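Local coordinates for fimbrin (Schizosaccharomyces pombe, PDB 1RT8), which binds actin filaments and crosslinks them, serving actin structures of cell polarity and cytokinesis, and also mating and spore formation, at residues S432-V444 against I495-I507. Residues are numbered along the deposited sequence; the frame is centred on the assembly and turned at random.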
ATOM      1  N   SER A 432     -15.500 -23.536 -12.172  1.00 31.31           N
ATOM      2  CA  SER A 432     -15.386 -23.089 -10.790  1.00 31.16           C
ATOM      3  C   SER A 432     -14.234 -22.098 -10.707  1.00 29.46           C
ATOM      4  O   SER A 432     -13.512 -21.909 -11.677  1.00 29.65           O
ATOM      5  CB  SER A 432     -15.077 -24.277  -9.886  1.00 32.48           C
ATOM      6  OG  SER A 432     -13.748 -24.711 -10.109  1.00 33.48           O
ATOM      7  N   PHE A 433     -14.039 -21.494  -9.539  1.00 27.95           N
ATOM      8  CA  PHE A 433     -12.962 -20.532  -9.375  1.00 27.97           C
ATOM      9  C   PHE A 433     -11.588 -21.203  -9.367  1.00 29.05           C
ATOM     10  O   PHE A 433     -10.579 -20.563  -9.081  1.00 27.03           O
ATOM     11  CB  PHE A 433     -13.180 -19.721  -8.094  1.00 27.02           C
ATOM     12  CG  PHE A 433     -14.364 -18.792  -8.162  1.00 26.30           C
ATOM     13  CD1 PHE A 433     -15.142 -18.558  -7.034  1.00 23.61           C
ATOM     14  CD2 PHE A 433     -14.700 -18.151  -9.354  1.00 24.62           C
ATOM     15  CE1 PHE A 433     -16.244 -17.697  -7.092  1.00 21.69           C
ATOM     16  CE2 PHE A 433     -15.799 -17.292  -9.415  1.00 25.89           C
ATOM     17  CZ  PHE A 433     -16.571 -17.068  -8.278  1.00 19.17           C
ATOM     18  N   ARG A 434     -11.560 -22.494  -9.690  1.00 29.87           N
ATOM     19  CA  ARG A 434     -10.308 -23.247  -9.752  1.00 33.07           C
ATOM     20  C   ARG A 434     -10.033 -23.644 -11.198  1.00 32.05           C
ATOM     21  O   ARG A 434      -9.032 -24.292 -11.495  1.00 31.09           O
ATOM     22  CB  ARG A 434     -10.396 -24.522  -8.903  1.00 35.81           C
ATOM     23  CG  ARG A 434     -10.520 -24.274  -7.414  1.00 38.80           C
ATOM     24  CD  ARG A 434     -10.769 -25.568  -6.639  1.00 44.55           C
ATOM     25  NE  ARG A 434     -12.134 -25.630  -6.118  1.00 48.27           N
ATOM     26  CZ  ARG A 434     -13.208 -25.885  -6.856  1.00 48.45           C
ATOM     27  NH1 ARG A 434     -13.084 -26.113  -8.154  1.00 50.45           N
ATOM     28  NH2 ARG A 434     -14.412 -25.885  -6.301  1.00 49.67           N
ATOM     29  N   ASP A 435     -10.931 -23.249 -12.092  1.00 32.13           N
ATOM     30  CA  ASP A 435     -10.819 -23.589 -13.511  1.00 32.78           C
ATOM     31  C   ASP A 435      -9.597 -22.956 -14.182  1.00 32.02           C
ATOM     32  O   ASP A 435      -9.457 -21.737 -14.208  1.00 30.72           O
ATOM     33  CB  ASP A 435     -12.094 -23.156 -14.245  1.00 33.18           C
ATOM     34  CG  ASP A 435     -12.164 -23.685 -15.663  1.00 32.50           C
ATOM     35  OD1 ASP A 435     -11.127 -23.685 -16.358  1.00 32.85           O
ATOM     36  OD2 ASP A 435     -13.271 -24.081 -16.090  1.00 33.73           O
ATOM     37  N   PRO A 436      -8.705 -23.788 -14.747  1.00 33.78           N
ATOM     38  CA  PRO A 436      -7.478 -23.357 -15.431  1.00 33.16           C
ATOM     39  C   PRO A 436      -7.680 -22.274 -16.492  1.00 32.24           C
ATOM     40  O   PRO A 436      -6.817 -21.418 -16.673  1.00 32.06           O
ATOM     41  CB  PRO A 436      -6.948 -24.655 -16.039  1.00 34.34           C
ATOM     42  CG  PRO A 436      -7.407 -25.694 -15.044  1.00 36.72           C
ATOM     43  CD  PRO A 436      -8.829 -25.258 -14.776  1.00 35.16           C
ATOM     44  N   SER A 437      -8.807 -22.319 -17.199  1.00 31.54           N
ATOM     45  CA  SER A 437      -9.088 -21.325 -18.233  1.00 30.87           C
ATOM     46  C   SER A 437      -8.998 -19.886 -17.702  1.00 31.14           C
ATOM     47  O   SER A 437      -8.623 -18.969 -18.435  1.00 32.18           O
ATOM     48  CB  SER A 437     -10.477 -21.563 -18.837  1.00 31.45           C
ATOM     49  OG  SER A 437     -11.507 -21.310 -17.889  1.00 32.45           O
ATOM     50  N   ILE A 438      -9.333 -19.688 -16.430  1.00 29.32           N
ATOM     51  CA  ILE A 438      -9.286 -18.355 -15.821  1.00 28.13           C
ATOM     52  C   ILE A 438      -7.926 -17.667 -15.980  1.00 28.95           C
ATOM     53  O   ILE A 438      -7.839 -16.440 -15.919  1.00 26.20           O
ATOM     54  CB  ILE A 438      -9.647 -18.434 -14.306  1.00 26.95           C
ATOM     55  CG1 ILE A 438     -11.138 -18.745 -14.156  1.00 24.43           C
ATOM     56  CG2 ILE A 438      -9.283 -17.127 -13.591  1.00 24.96           C
ATOM     57  CD1 ILE A 438     -11.572 -19.069 -12.729  1.00 28.31           C
ATOM     58  N   SER A 439      -6.876 -18.459 -16.210  1.00 28.92           N
ATOM     59  CA  SER A 439      -5.511 -17.939 -16.353  1.00 30.08           C
ATOM     60  C   SER A 439      -5.292 -16.900 -17.456  1.00 29.14           C
ATOM     61  O   SER A 439      -4.427 -16.031 -17.332  1.00 29.28           O
ATOM     62  CB  SER A 439      -4.528 -19.099 -16.563  1.00 31.91           C
ATOM     63  OG  SER A 439      -4.757 -19.758 -17.798  1.00 31.76           O
ATOM     64  N   THR A 440      -6.070 -16.982 -18.526  1.00 28.47           N
ATOM     65  CA  THR A 440      -5.925 -16.058 -19.650  1.00 26.98           C
ATOM     66  C   THR A 440      -6.354 -14.639 -19.283  1.00 28.16           C
ATOM     67  O   THR A 440      -5.996 -13.672 -19.961  1.00 24.54           O
ATOM     68  CB  THR A 440      -6.752 -16.537 -20.859  1.00 25.93           C
ATOM     69  OG1 THR A 440      -8.148 -16.421 -20.559  1.00 29.05           O
ATOM     70  CG2 THR A 440      -6.448 -17.997 -21.164  1.00 27.16           C
ATOM     71  N   GLY A 441      -7.133 -14.525 -18.208  1.00 28.49           N
ATOM     72  CA  GLY A 441      -7.601 -13.226 -17.766  1.00 27.34           C
ATOM     73  C   GLY A 441      -8.760 -12.689 -18.579  1.00 27.68           C
ATOM     74  O   GLY A 441      -9.234 -11.586 -18.322  1.00 28.92           O
ATOM     75  N   VAL A 442      -9.221 -13.464 -19.556  1.00 28.35           N
ATOM     76  CA  VAL A 442     -10.326 -13.047 -20.414  1.00 27.40           C
ATOM     77  C   VAL A 442     -11.664 -13.139 -19.681  1.00 26.93           C
ATOM     78  O   VAL A 442     -12.495 -12.234 -19.772  1.00 24.41           O
ATOM     79  CB  VAL A 442     -10.391 -13.913 -21.684  1.00 27.84           C
ATOM     80  CG1 VAL A 442     -11.553 -13.472 -22.564  1.00 29.49           C
ATOM     81  CG2 VAL A 442      -9.085 -13.800 -22.443  1.00 28.46           C
ATOM     82  N   PHE A 443     -11.871 -14.239 -18.962  1.00 25.31           N
ATOM     83  CA  PHE A 443     -13.100 -14.430 -18.205  1.00 24.42           C
ATOM     84  C   PHE A 443     -13.413 -13.234 -17.298  1.00 23.56           C
ATOM     85  O   PHE A 443     -14.543 -12.743 -17.295  1.00 23.56           O
ATOM     86  CB  PHE A 443     -13.013 -15.692 -17.344  1.00 24.40           C
ATOM     87  CG  PHE A 443     -14.241 -15.940 -16.529  1.00 25.08           C
ATOM     88  CD1 PHE A 443     -15.434 -16.305 -17.144  1.00 25.99           C
ATOM     89  CD2 PHE A 443     -14.221 -15.767 -15.148  1.00 25.89           C
ATOM     90  CE1 PHE A 443     -16.595 -16.495 -16.391  1.00 27.84           C
ATOM     91  CE2 PHE A 443     -15.368 -15.954 -14.393  1.00 25.41           C
ATOM     92  CZ  PHE A 443     -16.562 -16.319 -15.013  1.00 25.44           C
ATOM     93  N   VAL A 444     -12.427 -12.762 -16.529  1.00 22.05           N
ATOM     94  CA  VAL A 444     -12.678 -11.630 -15.639  1.00 21.66           C
ATOM     95  C   VAL A 444     -13.051 -10.363 -16.406  1.00 22.00           C
ATOM     96  O   VAL A 444     -13.869  -9.572 -15.941  1.00 19.45           O
ATOM     97  CB  VAL A 444     -11.487 -11.353 -14.673  1.00 23.10           C
ATOM     98  CG1 VAL A 444     -11.320 -12.547 -13.724  1.00 21.64           C
ATOM     99  CG2 VAL A 444     -10.189 -11.078 -15.453  1.00 21.99           C
ATOM    100  N   ILE A 495      -4.765 -13.840 -10.488  1.00 24.61           N
ATOM    101  CA  ILE A 495      -5.765 -14.328 -11.432  1.00 25.67           C
ATOM    102  C   ILE A 495      -5.081 -15.237 -12.474  1.00 26.53           C
ATOM    103  O   ILE A 495      -5.559 -16.339 -12.757  1.00 26.84           O
ATOM    104  CB  ILE A 495      -6.466 -13.144 -12.147  1.00 28.00           C
ATOM    105  CG1 ILE A 495      -7.408 -12.434 -11.164  1.00 23.20           C
ATOM    106  CG2 ILE A 495      -7.220 -13.634 -13.377  1.00 24.79           C
ATOM    107  CD1 ILE A 495      -7.992 -11.148 -11.717  1.00 27.38           C
ATOM    108  N   VAL A 496      -3.958 -14.781 -13.025  1.00 27.30           N
ATOM    109  CA  VAL A 496      -3.224 -15.567 -14.029  1.00 27.47           C
ATOM    110  C   VAL A 496      -2.836 -16.955 -13.489  1.00 28.30           C
ATOM    111  O   VAL A 496      -2.901 -17.956 -14.216  1.00 28.18           O
ATOM    112  CB  VAL A 496      -1.956 -14.812 -14.511  1.00 27.69           C
ATOM    113  CG1 VAL A 496      -1.116 -15.706 -15.440  1.00 27.71           C
ATOM    114  CG2 VAL A 496      -2.368 -13.544 -15.237  1.00 24.83           C
ATOM    115  N   ALA A 497      -2.458 -17.014 -12.213  1.00 26.89           N
ATOM    116  CA  ALA A 497      -2.079 -18.266 -11.574  1.00 26.33           C
ATOM    117  C   ALA A 497      -3.311 -19.019 -11.035  1.00 27.57           C
ATOM    118  O   ALA A 497      -3.197 -20.116 -10.489  1.00 26.82           O
ATOM    119  CB  ALA A 497      -1.093 -17.981 -10.434  1.00 28.45           C
ATOM    120  N   VAL A 498      -4.482 -18.411 -11.182  1.00 25.99           N
ATOM    121  CA  VAL A 498      -5.740 -18.991 -10.725  1.00 25.66           C
ATOM    122  C   VAL A 498      -5.720 -19.475  -9.275  1.00 26.21           C
ATOM    123  O   VAL A 498      -6.011 -20.636  -8.993  1.00 24.59           O
ATOM    124  CB  VAL A 498      -6.175 -20.171 -11.628  1.00 26.56           C
ATOM    125  CG1 VAL A 498      -7.622 -20.541 -11.330  1.00 27.29           C
ATOM    126  CG2 VAL A 498      -6.019 -19.789 -13.091  1.00 24.21           C
ATOM    127  N   ARG A 499      -5.361 -18.583  -8.359  1.00 24.63           N
ATOM    128  CA  ARG A 499      -5.334 -18.916  -6.941  1.00 25.72           C
ATOM    129  C   ARG A 499      -6.797 -18.756  -6.526  1.00 26.44           C
ATOM    130  O   ARG A 499      -7.279 -17.647  -6.336  1.00 26.20           O
ATOM    131  CB  ARG A 499      -4.391 -17.949  -6.226  1.00 25.61           C
ATOM    132  CG  ARG A 499      -2.952 -18.131  -6.744  1.00 27.97           C
ATOM    133  CD  ARG A 499      -1.940 -17.065  -6.301  1.00 29.47           C
ATOM    134  NE  ARG A 499      -0.587 -17.486  -6.678  1.00 28.32           N
ATOM    135  CZ  ARG A 499       0.307 -16.712  -7.283  1.00 30.78           C
ATOM    136  NH1 ARG A 499       0.009 -15.452  -7.589  1.00 30.36           N
ATOM    137  NH2 ARG A 499       1.500 -17.209  -7.602  1.00 30.38           N
ATOM    138  N   PRO A 500      -7.521 -19.882  -6.406  1.00 27.52           N
ATOM    139  CA  PRO A 500      -8.942 -19.967  -6.044  1.00 26.95           C
ATOM    140  C   PRO A 500      -9.526 -18.997  -5.029  1.00 24.53           C
ATOM    141  O   PRO A 500     -10.521 -18.344  -5.319  1.00 23.79           O
ATOM    142  CB  PRO A 500      -9.117 -21.436  -5.642  1.00 27.45           C
ATOM    143  CG  PRO A 500      -7.733 -21.864  -5.264  1.00 29.21           C
ATOM    144  CD  PRO A 500      -6.895 -21.210  -6.313  1.00 27.39           C
ATOM    145  N   ARG A 501      -8.939 -18.903  -3.842  1.00 21.56           N
ATOM    146  CA  ARG A 501      -9.467 -17.982  -2.841  1.00 23.23           C
ATOM    147  C   ARG A 501      -9.322 -16.530  -3.275  1.00 23.19           C
ATOM    148  O   ARG A 501     -10.172 -15.689  -2.965  1.00 21.42           O
ATOM    149  CB  ARG A 501      -8.753 -18.162  -1.506  1.00 22.50           C
ATOM    150  CG  ARG A 501      -8.951 -19.519  -0.883  1.00 23.42           C
ATOM    151  CD  ARG A 501      -8.122 -19.612   0.364  1.00 24.59           C
ATOM    152  NE  ARG A 501      -8.420 -20.817   1.109  1.00 28.37           N
ATOM    153  CZ  ARG A 501      -7.694 -21.255   2.131  1.00 26.71           C
ATOM    154  NH1 ARG A 501      -6.620 -20.581   2.518  1.00 27.02           N
ATOM    155  NH2 ARG A 501      -8.055 -22.358   2.771  1.00 26.90           N
ATOM    156  N   LEU A 502      -8.245 -16.232  -3.986  1.00 21.03           N
ATOM    157  CA  LEU A 502      -8.017 -14.868  -4.416  1.00 21.44           C
ATOM    158  C   LEU A 502      -8.933 -14.530  -5.580  1.00 22.23           C
ATOM    159  O   LEU A 502      -9.373 -13.389  -5.713  1.00 22.58           O
ATOM    160  CB  LEU A 502      -6.540 -14.663  -4.764  1.00 20.25           C
ATOM    161  CG  LEU A 502      -5.593 -15.066  -3.619  1.00 20.22           C
ATOM    162  CD1 LEU A 502      -4.143 -14.673  -3.940  1.00 18.41           C
ATOM    163  CD2 LEU A 502      -6.032 -14.390  -2.328  1.00 19.26           C
ATOM    164  N   VAL A 503      -9.243 -15.520  -6.411  1.00 22.79           N
ATOM    165  CA  VAL A 503     -10.154 -15.275  -7.519  1.00 23.01           C
ATOM    166  C   VAL A 503     -11.538 -14.999  -6.931  1.00 22.89           C
ATOM    167  O   VAL A 503     -12.242 -14.100  -7.378  1.00 24.61           O
ATOM    168  CB  VAL A 503     -10.260 -16.489  -8.477  1.00 24.60           C
ATOM    169  CG1 VAL A 503     -11.461 -16.306  -9.422  1.00 22.50           C
ATOM    170  CG2 VAL A 503      -8.967 -16.633  -9.294  1.00 23.06           C
ATOM    171  N   LEU A 504     -11.923 -15.762  -5.915  1.00 21.91           N
ATOM    172  CA  LEU A 504     -13.241 -15.572  -5.310  1.00 21.00           C
ATOM    173  C   LEU A 504     -13.347 -14.196  -4.658  1.00 21.19           C
ATOM    174  O   LEU A 504     -14.388 -13.544  -4.756  1.00 23.55           O
ATOM    175  CB  LEU A 504     -13.542 -16.700  -4.308  1.00 20.03           C
ATOM    176  CG  LEU A 504     -14.976 -16.770  -3.743  1.00 20.34           C
ATOM    177  CD1 LEU A 504     -15.310 -18.185  -3.252  1.00 22.40           C
ATOM    178  CD2 LEU A 504     -15.121 -15.758  -2.636  1.00 18.65           C
ATOM    179  N   HIS A 505     -12.275 -13.743  -4.008  1.00 22.86           N
ATOM    180  CA  HIS A 505     -12.255 -12.413  -3.382  1.00 22.16           C
ATOM    181  C   HIS A 505     -12.527 -11.338  -4.439  1.00 22.86           C
ATOM    182  O   HIS A 505     -13.290 -10.405  -4.212  1.00 22.62           O
ATOM    183  CB  HIS A 505     -10.890 -12.158  -2.724  1.00 24.55           C
ATOM    184  CG  HIS A 505     -10.624 -10.720  -2.380  1.00 21.32           C
ATOM    185  ND1 HIS A 505      -9.790  -9.916  -3.131  1.00 24.76           N
ATOM    186  CD2 HIS A 505     -11.066  -9.947  -1.357  1.00 20.30           C
ATOM    187  CE1 HIS A 505      -9.730  -8.712  -2.586  1.00 20.26           C
ATOM    188  NE2 HIS A 505     -10.496  -8.705  -1.509  1.00 22.10           N
ATOM    189  N   PHE A 506     -11.896 -11.484  -5.596  1.00 23.31           N
ATOM    190  CA  PHE A 506     -12.060 -10.536  -6.696  1.00 23.79           C
ATOM    191  C   PHE A 506     -13.524 -10.507  -7.171  1.00 23.17           C
ATOM    192  O   PHE A 506     -14.128  -9.442  -7.287  1.00 22.68           O
ATOM    193  CB  PHE A 506     -11.140 -10.946  -7.850  1.00 23.44           C
ATOM    194  CG  PHE A 506     -11.297 -10.106  -9.088  1.00 22.02           C
ATOM    195  CD1 PHE A 506     -10.736  -8.838  -9.159  1.00 22.95           C
ATOM    196  CD2 PHE A 506     -12.008 -10.588 -10.181  1.00 22.83           C
ATOM    197  CE1 PHE A 506     -10.878  -8.056 -10.306  1.00 22.75           C
ATOM    198  CE2 PHE A 506     -12.158  -9.815 -11.334  1.00 26.38           C
ATOM    199  CZ  PHE A 506     -11.592  -8.545 -11.395  1.00 23.57           C
ATOM    200  N   ILE A 507     -14.082 -11.683  -7.442  1.00 22.78           N
ATOM    201  CA  ILE A 507     -15.461 -11.782  -7.901  1.00 23.02           C
ATOM    202  C   ILE A 507     -16.412 -11.214  -6.853  1.00 23.51           C
ATOM    203  O   ILE A 507     -17.365 -10.495  -7.175  1.00 21.97           O
ATOM    204  CB  ILE A 507     -15.840 -13.245  -8.203  1.00 22.75           C
ATOM    205  CG1 ILE A 507     -15.002 -13.760  -9.372  1.00 24.37           C
ATOM    206  CG2 ILE A 507     -17.323 -13.351  -8.547  1.00 24.82           C
ATOM    207  CD1 ILE A 507     -15.156 -12.944 -10.646  1.00 22.90           C
TER
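The ring of Phe-433 lies along one flank of helix 500-511, in a hollow made by the neighbours Val-503 and Leu-504 and, one turn on, Ile-507: CD1 comes to 3.7 Å from Leu-504 CB, while CE2 reaches Ile-507 CG1 at 3.6 Å and Val-503 CG1 touches CD2. A broad, flat phenylalanine suits this site, meeting three branched chains at once. With CG anti to its own carbonyl carbon (chi1 -69°), the ring is directed along the helix while the backbone stays at the first turn. There Arg-434 lays its CG on Pro-500 CB, 3.6 Å away. Replacing Phe-433 by an alanine would probably open a gap against these three side chains.

The second bump is Val-498, at positive phi in the Schellman motif between helices 492-496 and 500-511. Beta-branched valine can send one methyl each way into the bend of residues 433-439: Val-498 CG1 sits 3.6 Å from Asp-435 O and Val-498 CG2 3.5 Å from Ser-439 N. Ile-438 crosses Ile-495 at about a right angle, their CG2 branches meeting at 4.1 Å, and Val-444 CG1 packs 3.7 Å from Phe-506 CE2. Ser-439 is small enough to bring CB within 3.1 Å of Val-496 O, its hydroxyl turned back to Pro-436 O.

The contact joins the beta turn 432-435, the 3-10 turn and the start of helix 442-451 to helices 492-496 and 500-511 of the fourth calponin-homology domain. No hydrogen bond crosses it: buried Phe-433 O has instead a CA-H...O contact from Pro-500, and Ser-439 O another from Val-496, so cohesion probably rests on close apolar packing.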